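Local coordinates for capsular polysaccharide export system protein KpsC (Thermosulfurimonas dismutans, PDB 6MGB) that acts as a glycosyltransferase that probably adds beta-2,4-linked Kdo from a CMP-activated donor while building the glycolipid that carries bacterial capsules, at residues G12-Q17 against S44-W49; L70-G75 against L91-V96; L161-Y166 against Y213-K218; E196-V201 against K224-E229. All coordinates share one frame; numbering follows the deposited sequence. Where two conformers were deposited one is given.

Interaction 1 of 4, residues G12-Q17 against S44-W49; sequences GVFSRQ and SAVAGW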
# COMPACT_ATOMS: atom_id res chain seq x y z
N GLY A 12 14.66 -16.67 -9.87
CA GLY A 12 15.32 -15.88 -10.89
C GLY A 12 14.81 -14.44 -10.91
O GLY A 12 13.62 -14.19 -10.75
N VAL A 13 15.74 -13.51 -11.09
CA VAL A 13 15.42 -12.10 -11.28
C VAL A 13 16.17 -11.61 -12.50
O VAL A 13 17.21 -12.15 -12.89
CB VAL A 13 15.75 -11.23 -10.05
CG1 VAL A 13 14.97 -11.72 -8.83
CG2 VAL A 13 17.24 -11.23 -9.76
N PHE A 14 15.64 -10.55 -13.12
CA PHE A 14 16.22 -9.97 -14.31
C PHE A 14 16.60 -8.51 -14.10
O PHE A 14 16.67 -7.73 -15.05
CB PHE A 14 15.26 -10.12 -15.49
CG PHE A 14 15.09 -11.55 -15.91
CD1 PHE A 14 15.81 -12.07 -16.97
CD2 PHE A 14 14.22 -12.39 -15.23
CE1 PHE A 14 15.67 -13.38 -17.36
CE2 PHE A 14 14.07 -13.71 -15.61
CZ PHE A 14 14.80 -14.21 -16.67
N SER A 15 16.87 -8.13 -12.85
CA SER A 15 17.32 -6.79 -12.51
C SER A 15 18.15 -6.88 -11.24
O SER A 15 17.68 -7.41 -10.23
CB SER A 15 16.14 -5.83 -12.31
OG SER A 15 16.57 -4.63 -11.70
N ARG A 16 19.38 -6.37 -11.29
CA ARG A 16 20.20 -6.29 -10.09
C ARG A 16 19.74 -5.21 -9.13
O ARG A 16 20.25 -5.14 -8.00
CB ARG A 16 21.67 -6.05 -10.47
CG ARG A 16 22.28 -7.14 -11.32
CD ARG A 16 23.79 -6.96 -11.43
NE ARG A 16 24.42 -8.02 -12.21
CZ ARG A 16 24.66 -9.25 -11.77
NH1 ARG A 16 24.31 -9.59 -10.54
NH2 ARG A 16 25.25 -10.13 -12.56
N GLN A 17 18.79 -4.36 -9.54
CA GLN A 17 18.35 -3.28 -8.67
C GLN A 17 17.56 -3.80 -7.48
O GLN A 17 17.52 -3.12 -6.44
CB GLN A 17 17.53 -2.27 -9.46
CG GLN A 17 18.33 -1.54 -10.54
CD GLN A 17 19.56 -0.84 -9.98
OE1 GLN A 17 20.68 -1.10 -10.42
NE2 GLN A 17 19.35 0.04 -9.02
N SER A 44 12.80 -22.27 -8.90
CA SER A 44 11.52 -22.44 -8.24
C SER A 44 10.54 -21.30 -8.55
O SER A 44 9.37 -21.41 -8.18
CB SER A 44 11.70 -22.55 -6.73
OG SER A 44 12.28 -21.38 -6.18
N ALA A 45 11.00 -20.24 -9.20
CA ALA A 45 10.13 -19.12 -9.55
C ALA A 45 10.98 -18.04 -10.21
O ALA A 45 12.21 -18.13 -10.27
CB ALA A 45 9.41 -18.53 -8.33
N VAL A 46 10.30 -17.02 -10.72
CA VAL A 46 10.91 -15.79 -11.19
C VAL A 46 10.20 -14.64 -10.49
O VAL A 46 9.01 -14.73 -10.17
CB VAL A 46 10.80 -15.65 -12.73
CG1 VAL A 46 11.47 -14.37 -13.21
CG2 VAL A 46 11.40 -16.85 -13.43
N ALA A 47 10.92 -13.54 -10.26
CA ALA A 47 10.37 -12.41 -9.53
C ALA A 47 10.72 -11.11 -10.23
O ALA A 47 11.72 -11.02 -10.95
CB ALA A 47 10.88 -12.38 -8.09
N GLY A 48 9.88 -10.10 -10.01
CA GLY A 48 10.12 -8.77 -10.55
C GLY A 48 9.47 -7.73 -9.66
O GLY A 48 8.68 -8.04 -8.77
N TRP A 49 9.83 -6.47 -9.92
CA TRP A 49 9.43 -5.34 -9.08
C TRP A 49 8.55 -4.40 -9.89
O TRP A 49 9.04 -3.73 -10.80
CB TRP A 49 10.66 -4.61 -8.54
CG TRP A 49 10.34 -3.63 -7.46
CD1 TRP A 49 9.80 -2.38 -7.62
CD2 TRP A 49 10.53 -3.81 -6.06
NE1 TRP A 49 9.65 -1.78 -6.39
CE2 TRP A 49 10.09 -2.63 -5.42
CE3 TRP A 49 11.03 -4.85 -5.28
CZ2 TRP A 49 10.14 -2.47 -4.03
CZ3 TRP A 49 11.08 -4.69 -3.90
CH2 TRP A 49 10.64 -3.51 -3.30
O HOH W 1 13.27 -9.22 -12.26

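Interaction 2 of 4, residues L70-G75 against L91-V96; sequences LALEDG and LIVDPV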
# COMPACT_ATOMS: atom_id res chain seq x y z
N LEU A 70 6.64 -14.12 -8.87
CA LEU A 70 6.52 -13.47 -7.57
C LEU A 70 6.56 -11.96 -7.78
O LEU A 70 7.60 -11.40 -8.16
CB LEU A 70 7.64 -13.92 -6.64
CG LEU A 70 7.87 -15.42 -6.50
CD1 LEU A 70 8.91 -15.70 -5.44
CD2 LEU A 70 6.57 -16.14 -6.18
N ALA A 71 5.43 -11.30 -7.53
CA ALA A 71 5.37 -9.84 -7.57
C ALA A 71 5.89 -9.29 -6.24
O ALA A 71 5.33 -9.59 -5.18
CB ALA A 71 3.94 -9.37 -7.82
N LEU A 72 6.95 -8.48 -6.30
CA LEU A 72 7.58 -7.92 -5.12
C LEU A 72 7.26 -6.43 -5.01
O LEU A 72 7.29 -5.71 -6.01
CB LEU A 72 9.10 -8.11 -5.15
CG LEU A 72 9.59 -9.52 -5.50
CD1 LEU A 72 11.11 -9.55 -5.57
CD2 LEU A 72 9.09 -10.54 -4.49
N GLU A 73 6.94 -5.99 -3.79
CA GLU A 73 6.69 -4.58 -3.52
C GLU A 73 7.12 -4.28 -2.09
O GLU A 73 7.31 -5.19 -1.27
CB GLU A 73 5.20 -4.21 -3.69
CG GLU A 73 4.59 -4.53 -5.06
CD GLU A 73 4.97 -3.52 -6.13
OE1 GLU A 73 4.68 -3.79 -7.32
OE2 GLU A 73 5.54 -2.46 -5.79
N ASP A 74 7.28 -2.99 -1.79
CA ASP A 74 7.49 -2.58 -0.41
C ASP A 74 6.28 -2.97 0.43
O ASP A 74 5.14 -2.95 -0.05
CB ASP A 74 7.72 -1.07 -0.33
CG ASP A 74 9.06 -0.66 -0.87
OD1 ASP A 74 10.00 -1.48 -0.84
OD2 ASP A 74 9.19 0.50 -1.33
N GLY A 75 6.53 -3.35 1.67
CA GLY A 75 5.45 -3.64 2.59
C GLY A 75 4.63 -2.41 2.90
O GLY A 75 5.00 -1.27 2.60
N LEU A 91 8.32 -6.70 3.22
CA LEU A 91 8.28 -6.90 1.78
C LEU A 91 7.04 -7.71 1.44
O LEU A 91 6.73 -8.70 2.11
CB LEU A 91 9.53 -7.63 1.29
CG LEU A 91 9.81 -7.62 -0.21
CD1 LEU A 91 10.34 -6.26 -0.65
CD2 LEU A 91 10.79 -8.72 -0.56
N ILE A 92 6.32 -7.28 0.41
CA ILE A 92 5.19 -8.03 -0.12
C ILE A 92 5.69 -8.95 -1.22
O ILE A 92 6.38 -8.50 -2.15
CB ILE A 92 4.09 -7.09 -0.63
CG1 ILE A 92 3.33 -6.50 0.57
CG2 ILE A 92 3.12 -7.82 -1.55
CD1 ILE A 92 2.43 -5.33 0.23
N VAL A 93 5.36 -10.23 -1.11
CA VAL A 93 5.78 -11.25 -2.06
C VAL A 93 4.51 -12.00 -2.46
O VAL A 93 4.00 -12.82 -1.69
CB VAL A 93 6.82 -12.21 -1.47
CG1 VAL A 93 7.25 -13.25 -2.49
CG2 VAL A 93 8.03 -11.43 -0.97
N ASP A 94 4.00 -11.72 -3.66
CA ASP A 94 2.70 -12.23 -4.08
C ASP A 94 2.87 -13.18 -5.26
O ASP A 94 3.19 -12.72 -6.38
CB ASP A 94 1.77 -11.07 -4.46
CG ASP A 94 0.32 -11.50 -4.55
OD1 ASP A 94 0.06 -12.63 -5.01
OD2 ASP A 94 -0.56 -10.71 -4.17
N PRO A 95 2.69 -14.49 -5.08
CA PRO A 95 2.81 -15.42 -6.21
C PRO A 95 1.54 -15.59 -7.02
O PRO A 95 1.53 -16.39 -7.96
CB PRO A 95 3.21 -16.74 -5.54
CG PRO A 95 2.90 -16.58 -4.07
CD PRO A 95 2.40 -15.19 -3.82
N VAL A 96 0.46 -14.88 -6.68
CA VAL A 96 -0.81 -15.00 -7.39
C VAL A 96 -0.96 -13.81 -8.32
O VAL A 96 -1.11 -13.97 -9.54
CB VAL A 96 -1.98 -15.08 -6.39
CG1 VAL A 96 -3.32 -15.03 -7.12
CG2 VAL A 96 -1.87 -16.35 -5.56

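Interaction 3 of 4, residues L161-Y166 against Y213-K218; sequences LIDQTY and YLARMK. With C5P (cytidine-5'-monophosphate), chain D.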
# COMPACT_ATOMS: atom_id res chain seq x y z
N LEU A 161 -8.96 15.48 0.23
CA LEU A 161 -8.69 14.75 -1.00
C LEU A 161 -7.24 14.30 -0.99
O LEU A 161 -6.34 15.10 -0.70
CB LEU A 161 -8.98 15.61 -2.23
CG LEU A 161 -10.44 15.78 -2.67
CD1 LEU A 161 -11.36 16.12 -1.51
CD2 LEU A 161 -10.53 16.86 -3.74
N ILE A 162 -7.01 13.03 -1.31
CA ILE A 162 -5.67 12.45 -1.30
C ILE A 162 -5.13 12.48 -2.73
O ILE A 162 -5.75 11.93 -3.65
CB ILE A 162 -5.68 11.01 -0.75
CG1 ILE A 162 -6.20 11.01 0.70
CG2 ILE A 162 -4.28 10.39 -0.81
CD1 ILE A 162 -6.42 9.63 1.28
N ASP A 163 -3.98 13.11 -2.91
CA ASP A 163 -3.31 13.11 -4.20
C ASP A 163 -2.30 11.97 -4.25
O ASP A 163 -1.85 11.47 -3.21
CB ASP A 163 -2.62 14.45 -4.47
CG ASP A 163 -2.29 14.66 -5.94
OD1 ASP A 163 -2.87 13.96 -6.79
OD2 ASP A 163 -1.45 15.54 -6.24
N GLN A 164 -1.94 11.56 -5.46
CA GLN A 164 -1.02 10.45 -5.67
C GLN A 164 0.07 10.88 -6.65
O GLN A 164 0.05 11.99 -7.18
CB GLN A 164 -1.77 9.21 -6.16
CG GLN A 164 -2.61 8.56 -5.07
CD GLN A 164 -3.55 7.50 -5.61
OE1 GLN A 164 -4.77 7.67 -5.59
NE2 GLN A 164 -2.98 6.40 -6.08
N THR A 165 1.03 9.99 -6.86
CA THR A 165 2.16 10.26 -7.74
C THR A 165 1.83 9.82 -9.16
O THR A 165 1.25 8.75 -9.37
CB THR A 165 3.42 9.54 -7.27
OG1 THR A 165 3.22 8.12 -7.37
CG2 THR A 165 3.74 9.90 -5.83
N TYR A 166 2.20 10.65 -10.13
CA TYR A 166 1.97 10.27 -11.51
C TYR A 166 2.77 9.02 -11.85
O TYR A 166 3.93 8.88 -11.47
CB TYR A 166 2.34 11.41 -12.46
CG TYR A 166 1.87 11.13 -13.86
CD1 TYR A 166 0.64 11.57 -14.31
CD2 TYR A 166 2.64 10.37 -14.72
CE1 TYR A 166 0.20 11.29 -15.59
CE2 TYR A 166 2.22 10.08 -16.00
CZ TYR A 166 1.00 10.54 -16.43
OH TYR A 166 0.59 10.25 -17.71
N TYR A 213 -1.11 14.29 -9.52
CA TYR A 213 -2.30 14.48 -10.34
C TYR A 213 -2.99 15.79 -9.98
O TYR A 213 -3.08 16.71 -10.80
CB TYR A 213 -3.26 13.30 -10.17
CG TYR A 213 -2.70 11.97 -10.60
CD1 TYR A 213 -2.78 11.55 -11.93
CD2 TYR A 213 -2.11 11.10 -9.69
CE1 TYR A 213 -2.27 10.33 -12.33
CE2 TYR A 213 -1.60 9.88 -10.08
CZ TYR A 213 -1.69 9.49 -11.40
OH TYR A 213 -1.18 8.27 -11.79
N LEU A 214 -3.49 15.89 -8.74
CA LEU A 214 -4.15 17.12 -8.31
C LEU A 214 -3.16 18.26 -8.12
O LEU A 214 -3.53 19.43 -8.29
CB LEU A 214 -4.91 16.86 -7.01
CG LEU A 214 -6.06 15.85 -7.08
CD1 LEU A 214 -6.54 15.49 -5.69
CD2 LEU A 214 -7.20 16.39 -7.92
N ALA A 215 -1.91 17.94 -7.79
CA ALA A 215 -0.93 18.99 -7.53
C ALA A 215 -0.64 19.81 -8.78
O ALA A 215 -0.25 20.98 -8.66
CB ALA A 215 0.36 18.36 -6.99
N ARG A 216 -0.82 19.24 -9.96
CA ARG A 216 -0.57 19.94 -11.22
C ARG A 216 -1.79 20.69 -11.74
O ARG A 216 -1.65 21.50 -12.66
CB ARG A 216 -0.11 18.97 -12.30
CG ARG A 216 1.09 18.13 -11.91
CD ARG A 216 2.38 18.92 -11.79
NE ARG A 216 2.87 19.43 -13.07
CZ ARG A 216 4.08 19.96 -13.23
NH1 ARG A 216 4.89 20.03 -12.20
NH2 ARG A 216 4.47 20.42 -14.42
N MET A 217 -2.97 20.44 -11.18
CA MET A 217 -4.18 21.10 -11.65
C MET A 217 -4.26 22.53 -11.11
O MET A 217 -3.67 22.87 -10.08
CB MET A 217 -5.42 20.33 -11.22
CG MET A 217 -5.51 18.92 -11.74
SD MET A 217 -7.06 18.14 -11.24
CE MET A 217 -6.77 16.45 -11.77
N LYS A 218 -5.00 23.37 -11.83
CA LYS A 218 -5.33 24.72 -11.39
C LYS A 218 -6.73 24.64 -10.78
O LYS A 218 -7.73 24.62 -11.50
CB LYS A 218 -5.28 25.71 -12.54
CG LYS A 218 -3.88 26.05 -13.02
CD LYS A 218 -3.93 27.09 -14.12
CE LYS A 218 -2.54 27.42 -14.65
NZ LYS A 218 -2.60 28.40 -15.77
O3P C5P D . -0.35 4.46 -2.03
P C5P D . 0.44 5.76 -2.01
O1P C5P D . -0.42 6.86 -2.63
O2P C5P D . 1.81 5.78 -2.67
O5' C5P D . 0.63 6.12 -0.48
C5' C5P D . 1.68 5.58 0.29
C4' C5P D . 1.71 6.19 1.67
O4' C5P D . 2.19 7.55 1.58
C3' C5P D . 0.35 6.32 2.35
O3' C5P D . -0.04 5.13 3.01
C2' C5P D . 0.56 7.49 3.30
O2' C5P D . 1.21 7.08 4.49
C1' C5P D . 1.51 8.38 2.49
N1 C5P D . 0.78 9.42 1.73
C2 C5P D . 0.72 10.83 2.23
N3 C5P D . -0.02 11.88 1.44
C4 C5P D . -0.67 11.53 0.18
C5 C5P D . -0.61 10.13 -0.32
C6 C5P D . 0.13 9.08 0.47
O2 C5P D . 1.25 11.11 3.25
N4 C5P D . -1.39 12.55 -0.58

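Interaction 4 of 4, residues E196-V201 against K224-E229; sequences EIYVKV and KVIREE. With C5P (cytidine-5'-monophosphate), chain D.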
# COMPACT_ATOMS: atom_id res chain seq x y z
N GLU A 196 -14.92 23.29 3.58
CA GLU A 196 -13.60 23.62 3.06
C GLU A 196 -12.99 22.39 2.41
O GLU A 196 -13.18 21.27 2.88
CB GLU A 196 -12.70 24.13 4.18
CG GLU A 196 -13.20 25.39 4.86
CD GLU A 196 -12.19 25.99 5.82
OE1 GLU A 196 -11.56 25.22 6.58
OE2 GLU A 196 -12.02 27.22 5.81
N ILE A 197 -12.26 22.60 1.32
CA ILE A 197 -11.67 21.52 0.54
C ILE A 197 -10.16 21.57 0.73
O ILE A 197 -9.52 22.58 0.42
CB ILE A 197 -12.05 21.61 -0.94
CG1 ILE A 197 -13.58 21.66 -1.11
CG2 ILE A 197 -11.45 20.45 -1.72
CD1 ILE A 197 -14.32 20.50 -0.46
N TYR A 198 -9.59 20.47 1.23
CA TYR A 198 -8.15 20.33 1.37
C TYR A 198 -7.65 19.21 0.47
O TYR A 198 -8.29 18.16 0.34
CB TYR A 198 -7.77 20.03 2.82
CG TYR A 198 -7.99 21.18 3.77
CD1 TYR A 198 -9.23 21.42 4.34
CD2 TYR A 198 -6.94 22.04 4.10
CE1 TYR A 198 -9.43 22.47 5.21
CE2 TYR A 198 -7.14 23.10 4.97
CZ TYR A 198 -8.38 23.31 5.52
OH TYR A 198 -8.58 24.36 6.39
N VAL A 199 -6.49 19.45 -0.15
CA VAL A 199 -5.81 18.46 -0.98
C VAL A 199 -4.44 18.21 -0.37
O VAL A 199 -3.67 19.15 -0.15
CB VAL A 199 -5.67 18.94 -2.44
CG1 VAL A 199 -4.83 17.97 -3.26
CG2 VAL A 199 -7.03 19.14 -3.07
N LYS A 200 -4.14 16.94 -0.10
CA LYS A 200 -2.85 16.55 0.47
C LYS A 200 -1.96 16.03 -0.65
O LYS A 200 -2.26 14.99 -1.25
CB LYS A 200 -3.02 15.51 1.57
CG LYS A 200 -1.70 14.99 2.15
CD LYS A 200 -0.77 16.14 2.54
CE LYS A 200 0.44 15.66 3.32
NZ LYS A 200 1.16 14.55 2.64
N VAL A 201 -0.87 16.75 -0.92
CA VAL A 201 0.08 16.33 -1.94
C VAL A 201 0.91 15.16 -1.41
O VAL A 201 1.23 15.08 -0.21
CB VAL A 201 0.98 17.51 -2.35
CG1 VAL A 201 2.07 17.06 -3.31
CG2 VAL A 201 0.13 18.61 -2.98
N LYS A 224 -7.50 24.47 -0.56
CA LYS A 224 -6.24 24.56 0.17
C LYS A 224 -5.42 23.32 -0.14
O LYS A 224 -5.78 22.20 0.25
CB LYS A 224 -6.51 24.70 1.67
CG LYS A 224 -7.35 25.93 1.99
CD LYS A 224 -7.85 25.95 3.42
CE LYS A 224 -8.73 27.16 3.69
NZ LYS A 224 -9.90 27.22 2.77
N VAL A 225 -4.32 23.51 -0.87
CA VAL A 225 -3.44 22.42 -1.28
C VAL A 225 -2.30 22.34 -0.28
O VAL A 225 -1.53 23.29 -0.11
CB VAL A 225 -2.92 22.65 -2.71
CG1 VAL A 225 -1.97 21.53 -3.12
CG2 VAL A 225 -4.08 22.74 -3.69
N ILE A 226 -2.20 21.19 0.39
CA ILE A 226 -1.26 21.02 1.49
C ILE A 226 0.03 20.44 0.93
O ILE A 226 0.05 19.32 0.41
CB ILE A 226 -1.85 20.11 2.58
CG1 ILE A 226 -3.18 20.68 3.09
CG2 ILE A 226 -0.86 19.94 3.73
CD1 ILE A 226 -3.92 19.77 4.04
N ARG A 227 1.11 21.21 1.04
CA ARG A 227 2.44 20.76 0.63
C ARG A 227 3.39 20.68 1.81
O ARG A 227 4.59 20.44 1.62
CB ARG A 227 3.00 21.70 -0.44
CG ARG A 227 1.98 22.05 -1.52
CD ARG A 227 2.61 22.84 -2.64
NE ARG A 227 2.97 21.99 -3.77
CZ ARG A 227 2.22 21.82 -4.86
NH1 ARG A 227 2.64 21.01 -5.83
NH2 ARG A 227 1.07 22.45 -5.00
N GLU A 228 2.90 20.88 3.03
CA GLU A 228 3.68 20.60 4.22
C GLU A 228 3.68 19.10 4.49
O GLU A 228 2.69 18.40 4.25
CB GLU A 228 3.14 21.35 5.43
CG GLU A 228 3.23 22.86 5.31
CD GLU A 228 2.84 23.58 6.59
OE1 GLU A 228 1.92 24.42 6.55
OE2 GLU A 228 3.47 23.30 7.64
N GLU A 229 4.81 18.60 5.00
CA GLU A 229 5.00 17.17 5.18
C GLU A 229 4.47 16.74 6.54
O GLU A 229 5.21 16.40 7.47
CB GLU A 229 6.47 16.81 5.01
CG GLU A 229 6.71 15.35 4.82
CD GLU A 229 7.76 15.09 3.77
OE1 GLU A 229 7.64 14.08 3.04
OE2 GLU A 229 8.72 15.89 3.67
O3P C5P D . -0.35 4.46 -2.03
P C5P D . 0.44 5.76 -2.01
O1P C5P D . -0.42 6.86 -2.63
O2P C5P D . 1.81 5.78 -2.67
O5' C5P D . 0.63 6.12 -0.48
C5' C5P D . 1.68 5.58 0.29
C4' C5P D . 1.71 6.19 1.67
O4' C5P D . 2.19 7.55 1.58
C3' C5P D . 0.35 6.32 2.35
O3' C5P D . -0.04 5.13 3.01
C2' C5P D . 0.56 7.49 3.30
O2' C5P D . 1.21 7.08 4.49
C1' C5P D . 1.51 8.38 2.49
N1 C5P D . 0.78 9.42 1.73
C2 C5P D . 0.72 10.83 2.23
N3 C5P D . -0.02 11.88 1.44
C4 C5P D . -0.67 11.53 0.18
C5 C5P D . -0.61 10.13 -0.32
C6 C5P D . 0.13 9.08 0.47
O2 C5P D . 1.25 11.11 3.25
N4 C5P D . -1.39 12.55 -0.58

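Interaction 1 of 4, residues G12-Q17 against S44-W49
The carbonyl oxygen of G12 is gripped twice by strand 45-49. The amide of A47 donates to G12 O across 2.8 Å, arriving almost straight down the carbonyl bond, and the CA-H of V46 adds a softer contact to the same oxygen. On the other side of the same residue G12 N donates to A45 O, two residues before A47, at 2.9 Å with a hydrogen angle of 169°. Donating behind and accepting ahead, G12 shows the usual logic of a parallel pair, here two inner strands of the mixed N-terminal sheet in what its family marks as a GT-B glycosyltransferase. On the sheet face that carries V46, helix 53-65 packs over both V46 and F14. With CG anti to the carbonyl carbon (chi1 -68°), the F14 ring is sent toward V46, which meets it at its edge; in one of two conformers of V46, so with some doubt, methyl CG1 lies 3.6 Å from F14 CE2. S15, just past the point where the strands part, receives the amide of Q17 on its OG, a capping bond at the turn into helix 17-21. Beyond V13 a water takes over from direct pairing, so that a bridge replaces the next backbone bond and both backbone groups stay satisfied: it accepts from F14 N and donates to A47 O at 2.7 Å.

Interaction 2 of 4, residues L70-G75 against L91-V96
Methyl CD2 of L72 fits the notch between the two methyls of V93, 3.8 Å from both CG1 and CG2 of that valine. The two side chains lie side by side and point the same way, as expected of a non-hydrogen-bonded antiparallel pair. L70 spans V93 and P95, resting CD1 lightly on V93 CG1 and pressing CD2 to within 3.5 Å of P95 CB, tighter than ordinary carbon contact. At the far end, L91 folds back until its CD1 is 3.3 Å from the carbonyl oxygen of E73. Its CG stands anti to the backbone N (chi1 -165°), which turns the branch back over the partner strand. On the opposite sheet face I92 lays CD1 3.6 Å from D74 O and near the CA of G75, filling the hollow where the chain leaves the strand. An alanine in place of I92 would probably open a gap over D74 and G75 and let this strand end shift. Between these bumps run four backbone bonds, A71 paired reciprocally with D94 and E73 with I92. Acidic ends turn elsewhere: E73 to Y100, D74 to R78, and D94 to Y300, while D94 OD1 also closes an Asx turn onto V96 N. This is the junction at which the N-terminal sheet of the GT-B fold changes from parallel to antiparallel, with G75 emerging toward the CMP-binding region.

Interaction 3 of 4, residues L161-Y166 against Y213-K218
The ring of Y213 is approached by polar atoms of the loop that follows strand 158-162: D163 OD1 lies at its edge near the ring plane, while the carbonyl oxygens of Q164 and T165 approach obliquely, T165 O reaching 3.1 Å from CE2. Y166 also reaches the ring, its CD1 3.7 Å from Y213 CE1. The two tyrosine planes form an oblique pair, inclined by 37°; the stacking partner of Y213 is F181, outside these segments. The second flat group, the D163 carboxylate, is met from out of its plane by the backbone of 213-215, where phi and psi are helical. L214 N donates to OD1 at 2.8 Å, 42° out of that plane, and A215 N to OD2 at 2.9 Å. Weaker bonds to OD1 come from Y213 N and from Q164 N. The carboxylate can meet this run of amides because its CG is anti to the D163 backbone N (chi1 -162°), carrying it away from the nucleotide. L214 packs beside it, CB 3.6 Å from D163 CG, and its CD1 reaches L161 CB. On the other side of the same residue, D163 O accepts the cytosine amino group, C5P N4, at 2.9 Å. The chemistry is thus divided: the side chain fixes the loop from behind, and the carbonyl so positioned takes an amino proton, consistent with a preference for cytosine over uracil, whose O4 could not donate.

Interaction 4 of 4, residues E196-V201 against K224-E229
Backbone bonds tie K224 and I226 to the parallel strand 196-200. K224 N donates to I197 O at 2.9 Å and K224 O receives V199 N; I226 repeats the pattern, its amide reaching V199 O and its carbonyl taking V201 N. These two strands belong to a beta-alpha-beta unit, with helix 203-206 in the connection, and 224-226 forms one edge of the parallel sheet. Apolar contacts line both faces. Y198 crosses the aliphatic part of K224 obliquely, its CE2 3.3 Å from K224 CD, and presents CD2 to I226 CD1. On the face that carries V199, methyls V201 CG2 and V225 CG1 meet at 3.6 Å. The same V201 CG2 lies over one face of the R227 guanidinium, above its centre. Charge plays a small part across the strands, as E196 OE2 and K224 NZ form a long salt bridge of 3.7 Å. The hydrogen bonds from these two segments to the ligand come from K200. Its chain bends at chi2 (50°) and again at chi4 (52°), curling the ammonium back so that NZ donates to V201 O at 2.9 Å and to C5P N3 at 3.2 Å, with a weak bond to C5P O2. A methionine in its place would probably leave cytosine N3 and V201 O without their donor. K200 O also accepts a weak bond from C5P N4, so one residue offers both a donor and an acceptor to the base edge, a combination that probably favours cytosine.

How the interactions relate
The four contacts fall into two pairs, one in each sheet of the GT-B fold. Interactions 1 and 2, with centres 11 Å apart, come first in the chain and share the mixed sheet, where strands 45-49 and 69-74 are neighbours. Interactions 3 and 4, 10 Å apart, share the parallel sheet through neighbouring strands 158-162 and 196-200; their segments alternate along the chain, and both touch the nucleotide. Between the pairs the centres are 26 to 38 Å apart, with no direct touch. Of the four contacts, those of the later sheet hold the bound CMP, while interaction 2 brings the earlier one close to the site, consistent with a GT-B cleft between two halves.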